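Putative NADP oxidoreductase BF3122 (Bacteroides fragilis, PDB 3D1L) probably binds NADP(H) through a Rossmann-type domain and acts as an oxidoreductase, though its substrate is not established. Local coordinates at residues A26-R31 against S157-R162; Y117-P122 against E169-L174; F139-S144 against F151-A156. All coordinates share one frame; numbering follows the deposited sequence.

Interaction 1: A26-R31 against S157-R162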
ATOM      1  N   ALA B  26      20.393  -5.603 -12.369  1.00 41.90           N
ATOM      2  CA  ALA B  26      21.588  -6.474 -12.436  1.00 42.73           C
ATOM      3  C   ALA B  26      21.282  -7.915 -12.080  1.00 42.56           C
ATOM      4  O   ALA B  26      21.748  -8.813 -12.757  1.00 44.61           O
ATOM      5  CB  ALA B  26      22.749  -5.922 -11.576  1.00 41.95           C
ATOM      6  N   LYS B  27      20.491  -8.138 -11.036  1.00 42.60           N
ATOM      7  CA  LYS B  27      20.134  -9.506 -10.621  1.00 42.90           C
ATOM      8  C   LYS B  27      19.333 -10.264 -11.699  1.00 42.79           C
ATOM      9  O   LYS B  27      19.601 -11.428 -11.964  1.00 42.71           O
ATOM     10  CB  LYS B  27      19.381  -9.494  -9.286  1.00 42.58           C
ATOM     11  CG  LYS B  27      20.296  -9.223  -8.063  1.00 43.98           C
ATOM     12  CD  LYS B  27      19.497  -8.659  -6.852  1.00 44.24           C
ATOM     13  CE  LYS B  27      18.748  -9.729  -6.074  1.00 45.81           C
ATOM     14  NZ  LYS B  27      18.199  -9.236  -4.765  1.00 45.29           N
ATOM     15  N   ALA B  28      18.385  -9.574 -12.339  1.00 41.97           N
ATOM     16  CA  ALA B  28      17.579 -10.154 -13.393  1.00 41.81           C
ATOM     17  C   ALA B  28      18.443 -10.537 -14.608  1.00 42.01           C
ATOM     18  O   ALA B  28      18.267 -11.620 -15.170  1.00 41.79           O
ATOM     19  CB  ALA B  28      16.462  -9.211 -13.782  1.00 41.48           C
ATOM     20  N   LEU B  29      19.388  -9.669 -14.988  1.00 41.82           N
ATOM     21  CA  LEU B  29      20.348  -9.995 -16.065  1.00 40.95           C
ATOM     22  C   LEU B  29      21.220 -11.201 -15.732  1.00 41.90           C
ATOM     23  O   LEU B  29      21.340 -12.104 -16.541  1.00 42.21           O
ATOM     24  CB  LEU B  29      21.222  -8.795 -16.387  1.00 40.38           C
ATOM     25  CG  LEU B  29      20.491  -7.598 -17.021  1.00 40.93           C
ATOM     26  CD1 LEU B  29      21.313  -6.304 -16.826  1.00 36.17           C
ATOM     27  CD2 LEU B  29      20.228  -7.897 -18.487  1.00 39.06           C
ATOM     28  N   TYR B  30      21.831 -11.184 -14.542  1.00 42.47           N
ATOM     29  CA  TYR B  30      22.627 -12.298 -13.980  1.00 42.71           C
ATOM     30  C   TYR B  30      21.881 -13.649 -13.928  1.00 43.36           C
ATOM     31  O   TYR B  30      22.437 -14.702 -14.275  1.00 43.37           O
ATOM     32  CB  TYR B  30      23.118 -11.878 -12.581  1.00 41.59           C
ATOM     33  CG  TYR B  30      23.743 -12.946 -11.745  1.00 41.40           C
ATOM     34  CD1 TYR B  30      25.040 -13.392 -12.007  1.00 39.12           C
ATOM     35  CD2 TYR B  30      23.055 -13.499 -10.665  1.00 41.40           C
ATOM     36  CE1 TYR B  30      25.625 -14.357 -11.235  1.00 42.09           C
ATOM     37  CE2 TYR B  30      23.632 -14.468  -9.880  1.00 40.85           C
ATOM     38  CZ  TYR B  30      24.917 -14.898 -10.164  1.00 42.11           C
ATOM     39  OH  TYR B  30      25.509 -15.871  -9.393  1.00 42.35           O
ATOM     40  N   ARG B  31      20.624 -13.618 -13.489  1.00 44.56           N
ATOM     41  CA  ARG B  31      19.795 -14.823 -13.440  1.00 45.33           C
ATOM     42  C   ARG B  31      19.464 -15.367 -14.825  1.00 45.34           C
ATOM     43  O   ARG B  31      19.284 -16.582 -14.996  1.00 45.62           O
ATOM     44  CB  ARG B  31      18.512 -14.575 -12.644  1.00 45.71           C
ATOM     45  CG  ARG B  31      18.760 -14.510 -11.151  1.00 48.15           C
ATOM     46  CD  ARG B  31      17.610 -13.868 -10.406  1.00 51.53           C
ATOM     47  NE  ARG B  31      17.915 -13.839  -8.973  1.00 55.11           N
ATOM     48  CZ  ARG B  31      17.432 -12.953  -8.102  1.00 57.09           C
ATOM     49  NH1 ARG B  31      16.612 -11.980  -8.500  1.00 57.21           N
ATOM     50  NH2 ARG B  31      17.786 -13.034  -6.822  1.00 57.37           N
ATOM     51  N   SER B 157      13.820  -8.071 -23.651  1.00 41.04           N
ATOM     52  CA  SER B 157      12.855  -9.175 -23.877  1.00 41.86           C
ATOM     53  C   SER B 157      13.198 -10.498 -23.183  1.00 41.77           C
ATOM     54  O   SER B 157      12.311 -11.323 -22.973  1.00 41.91           O
ATOM     55  CB  SER B 157      12.652  -9.430 -25.373  1.00 42.16           C
ATOM     56  OG  SER B 157      12.096  -8.276 -25.990  1.00 44.01           O
ATOM     57  N   THR B 158      14.473 -10.713 -22.844  1.00 41.64           N
ATOM     58  CA  THR B 158      14.850 -11.903 -22.083  1.00 41.69           C
ATOM     59  C   THR B 158      14.341 -11.741 -20.641  1.00 41.64           C
ATOM     60  O   THR B 158      14.202 -12.713 -19.912  1.00 41.77           O
ATOM     61  CB  THR B 158      16.378 -12.198 -22.106  1.00 41.44           C
ATOM     62  OG1 THR B 158      17.085 -11.190 -21.384  1.00 41.92           O
ATOM     63  CG2 THR B 158      16.925 -12.230 -23.526  1.00 42.45           C
ATOM     64  N   LEU B 159      14.032 -10.509 -20.250  1.00 41.17           N
ATOM     65  CA  LEU B 159      13.664 -10.229 -18.856  1.00 41.24           C
ATOM     66  C   LEU B 159      12.169 -10.001 -18.655  1.00 41.20           C
ATOM     67  O   LEU B 159      11.591 -10.504 -17.688  1.00 41.52           O
ATOM     68  CB  LEU B 159      14.440  -9.025 -18.309  1.00 40.28           C
ATOM     69  CG  LEU B 159      15.968  -8.953 -18.415  1.00 41.31           C
ATOM     70  CD1 LEU B 159      16.466  -7.616 -17.870  1.00 37.98           C
ATOM     71  CD2 LEU B 159      16.698 -10.130 -17.729  1.00 38.54           C
ATOM     72  N   SER B 160      11.582  -9.211 -19.556  1.00 40.80           N
ATOM     73  CA  SER B 160      10.223  -8.737 -19.471  1.00 40.57           C
ATOM     74  C   SER B 160       9.406  -9.138 -20.715  1.00 40.99           C
ATOM     75  O   SER B 160       9.921  -9.134 -21.847  1.00 39.96           O
ATOM     76  CB  SER B 160      10.240  -7.213 -19.359  1.00 41.31           C
ATOM     77  OG  SER B 160       8.930  -6.659 -19.503  1.00 41.36           O
ATOM     78  N   ASN B 161       8.135  -9.460 -20.502  1.00 40.67           N
ATOM     79  CA  ASN B 161       7.180  -9.629 -21.610  1.00 41.31           C
ATOM     80  C   ASN B 161       6.528  -8.325 -22.057  1.00 41.16           C
ATOM     81  O   ASN B 161       5.643  -8.354 -22.907  1.00 41.48           O
ATOM     82  CB  ASN B 161       6.052 -10.567 -21.191  1.00 41.68           C
ATOM     83  CG  ASN B 161       6.539 -11.955 -20.859  1.00 43.24           C
ATOM     84  OD1 ASN B 161       7.441 -12.481 -21.508  1.00 43.70           O
ATOM     85  ND2 ASN B 161       5.925 -12.569 -19.846  1.00 45.57           N
ATOM     86  N   ARG B 162       6.936  -7.206 -21.448  1.00 40.82           N
ATOM     87  CA  ARG B 162       6.348  -5.897 -21.744  0.50 41.12           C
ATOM     88  C   ARG B 162       7.411  -4.892 -22.166  1.00 40.55           C
ATOM     89  O   ARG B 162       7.702  -3.934 -21.456  1.00 41.29           O
ATOM     90  CB  ARG B 162       5.536  -5.368 -20.551  0.50 40.81           C
ATOM     91  CG  ARG B 162       4.080  -5.849 -20.508  0.50 41.49           C
ATOM     92  CD  ARG B 162       3.273  -5.061 -19.464  0.50 42.10           C
ATOM     93  NE  ARG B 162       1.825  -5.136 -19.673  0.50 43.37           N
ATOM     94  CZ  ARG B 162       1.067  -4.141 -20.135  0.50 44.55           C
ATOM     95  NH1 ARG B 162       1.598  -2.962 -20.443  0.50 43.90           N
ATOM     96  NH2 ARG B 162      -0.238  -4.327 -20.288  0.50 46.57           N
TER

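Interaction 2: Y117-P122 against E169-L174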
ATOM      1  N   TYR B 117      24.222   4.938 -28.166  1.00 40.83           N
ATOM      2  CA  TYR B 117      23.650   5.375 -26.902  1.00 41.43           C
ATOM      3  C   TYR B 117      22.131   5.183 -26.922  1.00 41.37           C
ATOM      4  O   TYR B 117      21.549   4.954 -27.986  1.00 42.39           O
ATOM      5  CB  TYR B 117      24.024   6.825 -26.610  1.00 41.32           C
ATOM      6  CG  TYR B 117      23.543   7.829 -27.630  1.00 41.59           C
ATOM      7  CD1 TYR B 117      22.252   8.356 -27.560  1.00 43.05           C
ATOM      8  CD2 TYR B 117      24.389   8.280 -28.642  1.00 42.67           C
ATOM      9  CE1 TYR B 117      21.797   9.282 -28.495  1.00 43.53           C
ATOM     10  CE2 TYR B 117      23.960   9.226 -29.586  1.00 41.67           C
ATOM     11  CZ  TYR B 117      22.661   9.715 -29.504  1.00 43.27           C
ATOM     12  OH  TYR B 117      22.213  10.641 -30.417  1.00 43.40           O
ATOM     13  N   GLY B 118      21.501   5.279 -25.761  1.00 40.86           N
ATOM     14  CA  GLY B 118      20.078   4.999 -25.654  1.00 40.96           C
ATOM     15  C   GLY B 118      19.582   5.080 -24.237  1.00 41.11           C
ATOM     16  O   GLY B 118      20.313   5.485 -23.339  1.00 40.96           O
ATOM     17  N   VAL B 119      18.313   4.725 -24.053  1.00 40.99           N
ATOM     18  CA  VAL B 119      17.666   4.735 -22.755  1.00 40.04           C
ATOM     19  C   VAL B 119      17.097   3.341 -22.581  1.00 39.87           C
ATOM     20  O   VAL B 119      16.513   2.789 -23.500  1.00 39.51           O
ATOM     21  CB  VAL B 119      16.539   5.797 -22.692  1.00 40.73           C
ATOM     22  CG1 VAL B 119      15.813   5.764 -21.340  1.00 38.78           C
ATOM     23  CG2 VAL B 119      17.104   7.177 -22.951  1.00 41.21           C
ATOM     24  N   PHE B 120      17.306   2.772 -21.408  1.00 40.10           N
ATOM     25  CA  PHE B 120      16.955   1.395 -21.089  1.00 40.27           C
ATOM     26  C   PHE B 120      16.163   1.490 -19.777  1.00 40.39           C
ATOM     27  O   PHE B 120      16.743   1.331 -18.700  1.00 39.48           O
ATOM     28  CB  PHE B 120      18.262   0.645 -20.869  1.00 40.84           C
ATOM     29  CG  PHE B 120      18.164  -0.850 -20.927  1.00 41.34           C
ATOM     30  CD1 PHE B 120      17.732  -1.505 -22.076  1.00 41.64           C
ATOM     31  CD2 PHE B 120      18.612  -1.606 -19.859  1.00 43.58           C
ATOM     32  CE1 PHE B 120      17.683  -2.887 -22.136  1.00 43.04           C
ATOM     33  CE2 PHE B 120      18.584  -3.010 -19.907  1.00 46.06           C
ATOM     34  CZ  PHE B 120      18.122  -3.652 -21.055  1.00 44.12           C
ATOM     35  N   TYR B 121      14.856   1.780 -19.872  1.00 40.32           N
ATOM     36  CA  TYR B 121      14.048   2.217 -18.705  1.00 40.80           C
ATOM     37  C   TYR B 121      13.016   1.182 -18.200  1.00 40.29           C
ATOM     38  O   TYR B 121      11.945   1.071 -18.764  1.00 39.52           O
ATOM     39  CB  TYR B 121      13.314   3.522 -19.055  1.00 40.50           C
ATOM     40  CG  TYR B 121      12.384   4.076 -17.975  1.00 41.23           C
ATOM     41  CD1 TYR B 121      12.838   4.323 -16.660  1.00 38.66           C
ATOM     42  CD2 TYR B 121      11.078   4.447 -18.297  1.00 39.00           C
ATOM     43  CE1 TYR B 121      11.982   4.851 -15.693  1.00 38.50           C
ATOM     44  CE2 TYR B 121      10.225   4.995 -17.355  1.00 39.24           C
ATOM     45  CZ  TYR B 121      10.670   5.192 -16.066  1.00 40.47           C
ATOM     46  OH  TYR B 121       9.790   5.740 -15.171  1.00 42.18           O
ATOM     47  N   PRO B 122      13.359   0.396 -17.173  1.00 40.09           N
ATOM     48  CA  PRO B 122      12.330  -0.455 -16.572  1.00 39.73           C
ATOM     49  C   PRO B 122      11.545   0.326 -15.515  1.00 38.83           C
ATOM     50  O   PRO B 122      12.136   0.800 -14.557  1.00 39.34           O
ATOM     51  CB  PRO B 122      13.134  -1.591 -15.930  1.00 39.95           C
ATOM     52  CG  PRO B 122      14.489  -0.987 -15.597  1.00 39.68           C
ATOM     53  CD  PRO B 122      14.688   0.207 -16.549  1.00 40.67           C
ATOM     54  N   GLU B 169       9.801  11.935 -24.788  1.00 41.91           N
ATOM     55  CA  GLU B 169       8.582  12.682 -24.520  1.00 42.23           C
ATOM     56  C   GLU B 169       7.509  11.766 -23.936  1.00 40.78           C
ATOM     57  O   GLU B 169       6.966  12.053 -22.881  1.00 40.98           O
ATOM     58  CB  GLU B 169       8.107  13.404 -25.801  1.00 41.60           C
ATOM     59  CG  GLU B 169       6.760  14.121 -25.671  1.00 43.76           C
ATOM     60  CD  GLU B 169       6.497  15.137 -26.792  1.00 45.10           C
ATOM     61  OE1 GLU B 169       7.126  15.037 -27.881  1.00 49.49           O
ATOM     62  OE2 GLU B 169       5.647  16.042 -26.589  1.00 49.25           O
ATOM     63  N   GLN B 170       7.215  10.654 -24.597  1.00 40.46           N
ATOM     64  CA  GLN B 170       6.325   9.654 -24.000  1.00 39.55           C
ATOM     65  C   GLN B 170       6.835   9.214 -22.625  1.00 39.76           C
ATOM     66  O   GLN B 170       6.042   9.001 -21.715  1.00 40.85           O
ATOM     67  CB  GLN B 170       6.189   8.417 -24.888  1.00 39.73           C
ATOM     68  CG  GLN B 170       5.417   8.555 -26.219  1.00 39.93           C
ATOM     69  CD  GLN B 170       5.646   7.336 -27.128  1.00 39.28           C
ATOM     70  OE1 GLN B 170       6.777   6.867 -27.263  1.00 38.35           O
ATOM     71  NE2 GLN B 170       4.574   6.811 -27.725  1.00 35.06           N
ATOM     72  N   ARG B 171       8.145   9.059 -22.472  1.00 39.14           N
ATOM     73  CA  ARG B 171       8.705   8.449 -21.252  1.00 39.39           C
ATOM     74  C   ARG B 171       8.592   9.419 -20.049  1.00 39.16           C
ATOM     75  O   ARG B 171       8.298   9.018 -18.928  1.00 38.04           O
ATOM     76  CB  ARG B 171      10.150   7.980 -21.489  1.00 38.40           C
ATOM     77  CG  ARG B 171      10.795   7.274 -20.289  1.00 40.96           C
ATOM     78  CD  ARG B 171      12.240   6.842 -20.540  1.00 40.36           C
ATOM     79  NE  ARG B 171      13.160   7.962 -20.778  1.00 41.23           N
ATOM     80  CZ  ARG B 171      13.630   8.300 -21.976  1.00 42.01           C
ATOM     81  NH1 ARG B 171      13.281   7.599 -23.050  1.00 41.36           N
ATOM     82  NH2 ARG B 171      14.464   9.332 -22.094  1.00 42.75           N
ATOM     83  N   LYS B 172       8.813  10.701 -20.301  1.00 39.62           N
ATOM     84  CA  LYS B 172       8.567  11.704 -19.277  1.00 40.41           C
ATOM     85  C   LYS B 172       7.125  11.650 -18.787  1.00 39.66           C
ATOM     86  O   LYS B 172       6.882  11.673 -17.588  1.00 39.87           O
ATOM     87  CB  LYS B 172       8.896  13.113 -19.771  1.00 40.61           C
ATOM     88  CG  LYS B 172      10.088  13.717 -19.086  1.00 43.40           C
ATOM     89  CD  LYS B 172       9.912  15.232 -18.818  1.00 46.39           C
ATOM     90  CE  LYS B 172       9.768  16.026 -20.121  1.00 44.99           C
ATOM     91  NZ  LYS B 172       9.445  17.469 -19.846  1.00 47.60           N
ATOM     92  N   SER B 173       6.191  11.581 -19.733  1.00 39.20           N
ATOM     93  CA  SER B 173       4.765  11.466 -19.456  1.00 38.67           C
ATOM     94  C   SER B 173       4.436  10.268 -18.558  1.00 38.24           C
ATOM     95  O   SER B 173       3.683  10.391 -17.597  1.00 39.00           O
ATOM     96  CB  SER B 173       4.011  11.340 -20.774  1.00 38.26           C
ATOM     97  OG  SER B 173       3.923  12.609 -21.415  1.00 39.88           O
ATOM     98  N   LEU B 174       4.996   9.109 -18.888  1.00 38.09           N
ATOM     99  CA  LEU B 174       4.758   7.898 -18.122  1.00 38.36           C
ATOM    100  C   LEU B 174       5.338   8.065 -16.723  1.00 37.99           C
ATOM    101  O   LEU B 174       4.705   7.709 -15.739  1.00 38.73           O
ATOM    102  CB  LEU B 174       5.392   6.702 -18.821  1.00 37.50           C
ATOM    103  CG  LEU B 174       4.705   6.270 -20.114  1.00 38.24           C
ATOM    104  CD1 LEU B 174       5.667   5.398 -20.930  1.00 36.19           C
ATOM    105  CD2 LEU B 174       3.397   5.513 -19.827  1.00 33.32           C
TER

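Interaction 3: F139-S144 against F151-A156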
ATOM      1  N   PHE B 139       9.164  -2.108 -19.852  1.00 40.62           N
ATOM      2  CA  PHE B 139      10.541  -1.737 -20.144  1.00 41.48           C
ATOM      3  C   PHE B 139      10.522  -0.836 -21.389  1.00 41.93           C
ATOM      4  O   PHE B 139      10.221  -1.315 -22.469  1.00 42.11           O
ATOM      5  CB  PHE B 139      11.301  -3.010 -20.492  1.00 41.45           C
ATOM      6  CG  PHE B 139      12.588  -3.188 -19.787  1.00 42.52           C
ATOM      7  CD1 PHE B 139      13.660  -2.343 -20.019  1.00 42.23           C
ATOM      8  CD2 PHE B 139      12.757  -4.266 -18.936  1.00 43.39           C
ATOM      9  CE1 PHE B 139      14.863  -2.560 -19.384  1.00 45.31           C
ATOM     10  CE2 PHE B 139      13.958  -4.499 -18.306  1.00 42.38           C
ATOM     11  CZ  PHE B 139      15.010  -3.663 -18.518  1.00 43.35           C
ATOM     12  N   PHE B 140      10.859   0.445 -21.251  1.00 41.84           N
ATOM     13  CA  PHE B 140      10.866   1.380 -22.380  1.00 41.43           C
ATOM     14  C   PHE B 140      12.248   1.635 -22.934  1.00 42.11           C
ATOM     15  O   PHE B 140      13.206   1.868 -22.166  1.00 42.15           O
ATOM     16  CB  PHE B 140      10.193   2.680 -21.985  1.00 40.54           C
ATOM     17  CG  PHE B 140       8.845   2.461 -21.388  1.00 41.34           C
ATOM     18  CD1 PHE B 140       7.722   2.351 -22.206  1.00 40.03           C
ATOM     19  CD2 PHE B 140       8.700   2.298 -20.011  1.00 39.77           C
ATOM     20  CE1 PHE B 140       6.480   2.123 -21.667  1.00 40.45           C
ATOM     21  CE2 PHE B 140       7.467   2.060 -19.475  1.00 39.44           C
ATOM     22  CZ  PHE B 140       6.353   1.976 -20.301  1.00 40.69           C
ATOM     23  N   ILE B 141      12.339   1.569 -24.270  1.00 42.42           N
ATOM     24  CA  ILE B 141      13.618   1.559 -24.992  1.00 42.78           C
ATOM     25  C   ILE B 141      13.635   2.675 -26.007  1.00 42.75           C
ATOM     26  O   ILE B 141      12.667   2.878 -26.753  1.00 42.49           O
ATOM     27  CB  ILE B 141      13.857   0.219 -25.756  1.00 43.32           C
ATOM     28  CG1 ILE B 141      13.900  -1.004 -24.814  1.00 44.13           C
ATOM     29  CG2 ILE B 141      15.130   0.281 -26.679  1.00 43.52           C
ATOM     30  CD1 ILE B 141      14.662  -0.857 -23.580  1.00 44.73           C
ATOM     31  N   GLU B 142      14.741   3.402 -26.008  1.00 42.62           N
ATOM     32  CA  GLU B 142      15.068   4.383 -27.037  1.00 42.73           C
ATOM     33  C   GLU B 142      16.559   4.157 -27.332  1.00 42.50           C
ATOM     34  O   GLU B 142      17.306   3.759 -26.430  1.00 42.13           O
ATOM     35  CB  GLU B 142      14.827   5.792 -26.479  1.00 42.54           C
ATOM     36  CG  GLU B 142      14.335   6.818 -27.486  1.00 42.46           C
ATOM     37  CD  GLU B 142      14.291   8.213 -26.890  1.00 42.94           C
ATOM     38  OE1 GLU B 142      14.500   8.333 -25.664  1.00 46.15           O
ATOM     39  OE2 GLU B 142      14.045   9.192 -27.635  1.00 43.30           O
ATOM     40  N   ALA B 143      16.985   4.341 -28.586  1.00 42.26           N
ATOM     41  CA  ALA B 143      18.413   4.289 -28.929  1.00 41.99           C
ATOM     42  C   ALA B 143      18.761   5.161 -30.137  1.00 42.32           C
ATOM     43  O   ALA B 143      17.883   5.560 -30.895  1.00 41.23           O
ATOM     44  CB  ALA B 143      18.880   2.857 -29.139  1.00 42.63           C
ATOM     45  N   SER B 144      20.054   5.448 -30.287  1.00 42.71           N
ATOM     46  CA  SER B 144      20.609   6.278 -31.375  1.00 42.92           C
ATOM     47  C   SER B 144      20.452   5.705 -32.784  1.00 43.96           C
ATOM     48  O   SER B 144      20.626   6.426 -33.761  1.00 44.43           O
ATOM     49  CB  SER B 144      22.089   6.523 -31.132  1.00 41.98           C
ATOM     50  OG  SER B 144      22.736   5.273 -30.948  1.00 40.34           O
ATOM     51  N   PHE B 151      18.998  -4.301 -30.488  1.00 42.52           N
ATOM     52  CA  PHE B 151      19.889  -4.881 -29.492  1.00 43.18           C
ATOM     53  C   PHE B 151      19.390  -4.722 -28.044  1.00 42.71           C
ATOM     54  O   PHE B 151      19.336  -5.701 -27.298  1.00 43.26           O
ATOM     55  CB  PHE B 151      21.272  -4.247 -29.629  1.00 43.70           C
ATOM     56  CG  PHE B 151      22.284  -4.823 -28.710  1.00 45.02           C
ATOM     57  CD1 PHE B 151      22.766  -6.115 -28.910  1.00 48.91           C
ATOM     58  CD2 PHE B 151      22.779  -4.084 -27.656  1.00 45.47           C
ATOM     59  CE1 PHE B 151      23.720  -6.668 -28.044  1.00 47.63           C
ATOM     60  CE2 PHE B 151      23.730  -4.628 -26.794  1.00 46.46           C
ATOM     61  CZ  PHE B 151      24.192  -5.932 -27.000  1.00 46.60           C
ATOM     62  N   LEU B 152      19.060  -3.493 -27.638  1.00 42.09           N
ATOM     63  CA  LEU B 152      18.482  -3.242 -26.285  1.00 41.66           C
ATOM     64  C   LEU B 152      17.165  -3.999 -26.051  1.00 41.78           C
ATOM     65  O   LEU B 152      16.980  -4.623 -25.018  1.00 41.62           O
ATOM     66  CB  LEU B 152      18.289  -1.739 -26.023  1.00 41.03           C
ATOM     67  CG  LEU B 152      19.524  -0.840 -25.900  1.00 41.36           C
ATOM     68  CD1 LEU B 152      19.154   0.640 -25.830  1.00 38.88           C
ATOM     69  CD2 LEU B 152      20.423  -1.239 -24.695  1.00 40.39           C
ATOM     70  N   LYS B 153      16.264  -3.962 -27.025  1.00 42.10           N
ATOM     71  CA  LYS B 153      15.003  -4.691 -26.912  1.00 43.32           C
ATOM     72  C   LYS B 153      15.173  -6.203 -26.772  1.00 42.74           C
ATOM     73  O   LYS B 153      14.419  -6.861 -26.055  1.00 42.71           O
ATOM     74  CB  LYS B 153      14.100  -4.376 -28.102  1.00 43.35           C
ATOM     75  CG  LYS B 153      13.542  -2.968 -28.037  1.00 46.98           C
ATOM     76  CD  LYS B 153      12.993  -2.523 -29.408  1.00 50.50           C
ATOM     77  CE  LYS B 153      11.773  -3.302 -29.786  1.00 52.40           C
ATOM     78  NZ  LYS B 153      11.364  -2.932 -31.168  1.00 56.38           N
ATOM     79  N   ALA B 154      16.168  -6.739 -27.455  1.00 42.76           N
ATOM     80  CA  ALA B 154      16.452  -8.148 -27.384  1.00 43.09           C
ATOM     81  C   ALA B 154      16.927  -8.500 -25.983  1.00 43.28           C
ATOM     82  O   ALA B 154      16.501  -9.517 -25.421  1.00 43.70           O
ATOM     83  CB  ALA B 154      17.480  -8.546 -28.439  1.00 42.67           C
ATOM     84  N   ILE B 155      17.785  -7.652 -25.409  1.00 43.11           N
ATOM     85  CA  ILE B 155      18.220  -7.830 -24.020  1.00 42.12           C
ATOM     86  C   ILE B 155      17.019  -7.719 -23.096  1.00 41.94           C
ATOM     87  O   ILE B 155      16.800  -8.613 -22.283  1.00 41.48           O
ATOM     88  CB  ILE B 155      19.296  -6.810 -23.581  1.00 42.43           C
ATOM     89  CG1 ILE B 155      20.593  -7.037 -24.367  1.00 43.84           C
ATOM     90  CG2 ILE B 155      19.557  -6.921 -22.067  1.00 41.66           C
ATOM     91  CD1 ILE B 155      21.658  -5.965 -24.108  1.00 42.18           C
ATOM     92  N   ALA B 156      16.251  -6.630 -23.219  1.00 41.03           N
ATOM     93  CA  ALA B 156      15.081  -6.407 -22.342  1.00 41.40           C
ATOM     94  C   ALA B 156      14.011  -7.514 -22.451  1.00 41.00           C
ATOM     95  O   ALA B 156      13.407  -7.876 -21.444  1.00 40.62           O
ATOM     96  CB  ALA B 156      14.467  -5.012 -22.545  1.00 40.63           C
TER

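Interaction 1: A26-R31 against S157-R162
The flat peptide group that joins A28 to L29 receives a methyl of L159 on one face. L159 CD2 lies above the plane, almost directly over A28 O at 3.4 Å, and 3.6 Å from A28 C, so the methyl rests on the oxygen end of the carbonyl. A second flat group in the same helix, the guanidinium of R31, plays a different part: one of its faces leans on K27 CB, toward the rim of the plane, and R31 and K27 both form salt bridges with E131.

Across the segments everything else is hydrocarbon. L159 is the one residue of 157-162 that closes on the helix, and its two methyls divide the work. CD2 also reaches A28 CB, at 4.1 Å, while L159 CD1 meets L29 CD2 at 3.8 Å, the two leucine side chains slanting across one another. L159 CG stands beside its own backbone N (chi1 -52°), and with chi2 extended at 177° the fork opens toward the helix, one prong for each of A28 and L29. The interface is small, 134 Å² in all, and illustrates how a single branched residue can seat a loop against a helix.

The loop itself is shaped by an ST turn, in which S160 OG accepts from R162 N at 2.8 Å; the same hydroxyl is bonded to I137 O.

F134 packs on A28, F34 on L29 and F139 on L159, extending the apolar patch. Helix 20-31 follows the first strand of the Rossmann-type sheet, and L29 also packs on I36 of strand 35-40, whereas the loop 157-162 passes from helix 146-157 into strand 163-165, at one edge of the sheet within this chain.

Interaction 2: Y117-P122 against E169-L174
V119 sets its CG1 methyl squarely over the centre of the R171 guanidinium, 3.4 Å from R171 CZ. Its other branch serves one corner of the same group, CG2 lying 3.5 Å from R171 NH2. The valine and the arginine arrive from opposite directions, strand against helix, so the fork of one ends against the flat head of the other. Y121 deals with the arginine's stem instead: Y121 CD2 is 3.5 Å from R171 CG and as close to R171 CD, with the ring plane 69° from that of the guanidinium.

The shape of R171 explains this division. The chain leaves the helix fully extended through its first two torsions, carrying CG and CD past the tyrosine, and then bends at chi3 (63°), which turns the guanidinium beneath V119.

This is a helix packed on the sheet of a Rossmann-type domain, here at strand 117-122, which pairs antiparallel with strand 139-143. The helix involved, 168-198, is the long one that leads from the sheet into the C-terminal helical region; the sequence family that includes this helix belongs to the 6PGD_C clan. It also carries H175, A178 and C182 of a pocket occupied by 2-mercapto-propion aldehyde, and the Y121 side chain is about 5 Å from a bound molecule.

Polar partners outside the two segments hold the buried cationic head in place. R171 NH1 forms a salt bridge with E142 OE1, NH2 bonds to S168 OG and to I105 O, and NE makes a weak bond to A102 O; behind them, S168 OG also bonds to E142 OE1, so two of these partners position each other. Further out, the neighbouring subunit approaches the helix: its V205 packs on L174, and its N240 OD1 is hydrogen-bonded to K172 NZ.

Interaction 3: F139-S144 against F151-A156
I141 projects from its strand into a hollow of helix 146-157 framed by L152, K153 and A156, the central fit in the first half of a beta-alpha-beta unit (strand 139-143, helix 146-157, strand 163-165). Strand and helix run nearly antiparallel, at 161°, with their axes 8.6 Å apart, as expected when the chain turns back over the strand it has just left.

Each branch of the isoleucine finds its own wall. CG2 lies against L152 CB at 3.8 Å, CG1 meets K153 CG at the same distance, and CD1 reaches toward A156 CB, 4.3 Å away. K153 contributes only the start of its chain: it bends at chi3 (68°) and carries NZ away to a salt bridge with D165.

On one flank of I141 the helix supplies the bump. L152 CD1 reaches down to A143 CB at 4.0 Å and to E142 O, so the leucine covers the small side chain of A143 and the E142 carbonyl. On the other flank the small residue belongs to the helix, and the missing bulk of A156 makes room for a phenylalanine. F139 turns one ring face to it in a CH-pi contact, A156 CB lying 3.8 Å from the ring centroid and 13° off the ring normal.

In the fold
From the N terminus, helix 20-31 supplies the first half of interaction 1, which closes a long loop only when the chain reaches 157-162. Within that span strand 117-122 opens interaction 2, completed beyond it at 169-174, so interactions 1 and 2 cross. Interaction 3, a short strand-to-helix return, is nested inside both loops. Interaction 3 touches each of the others: R162 O pairs with F139 N, and strands 117-122 and 139-143 are neighbours in the sheet. Together the contacts tie the first Rossmann helix, the later strands and their covering helix, and the start of the long helix 168-198 into one body.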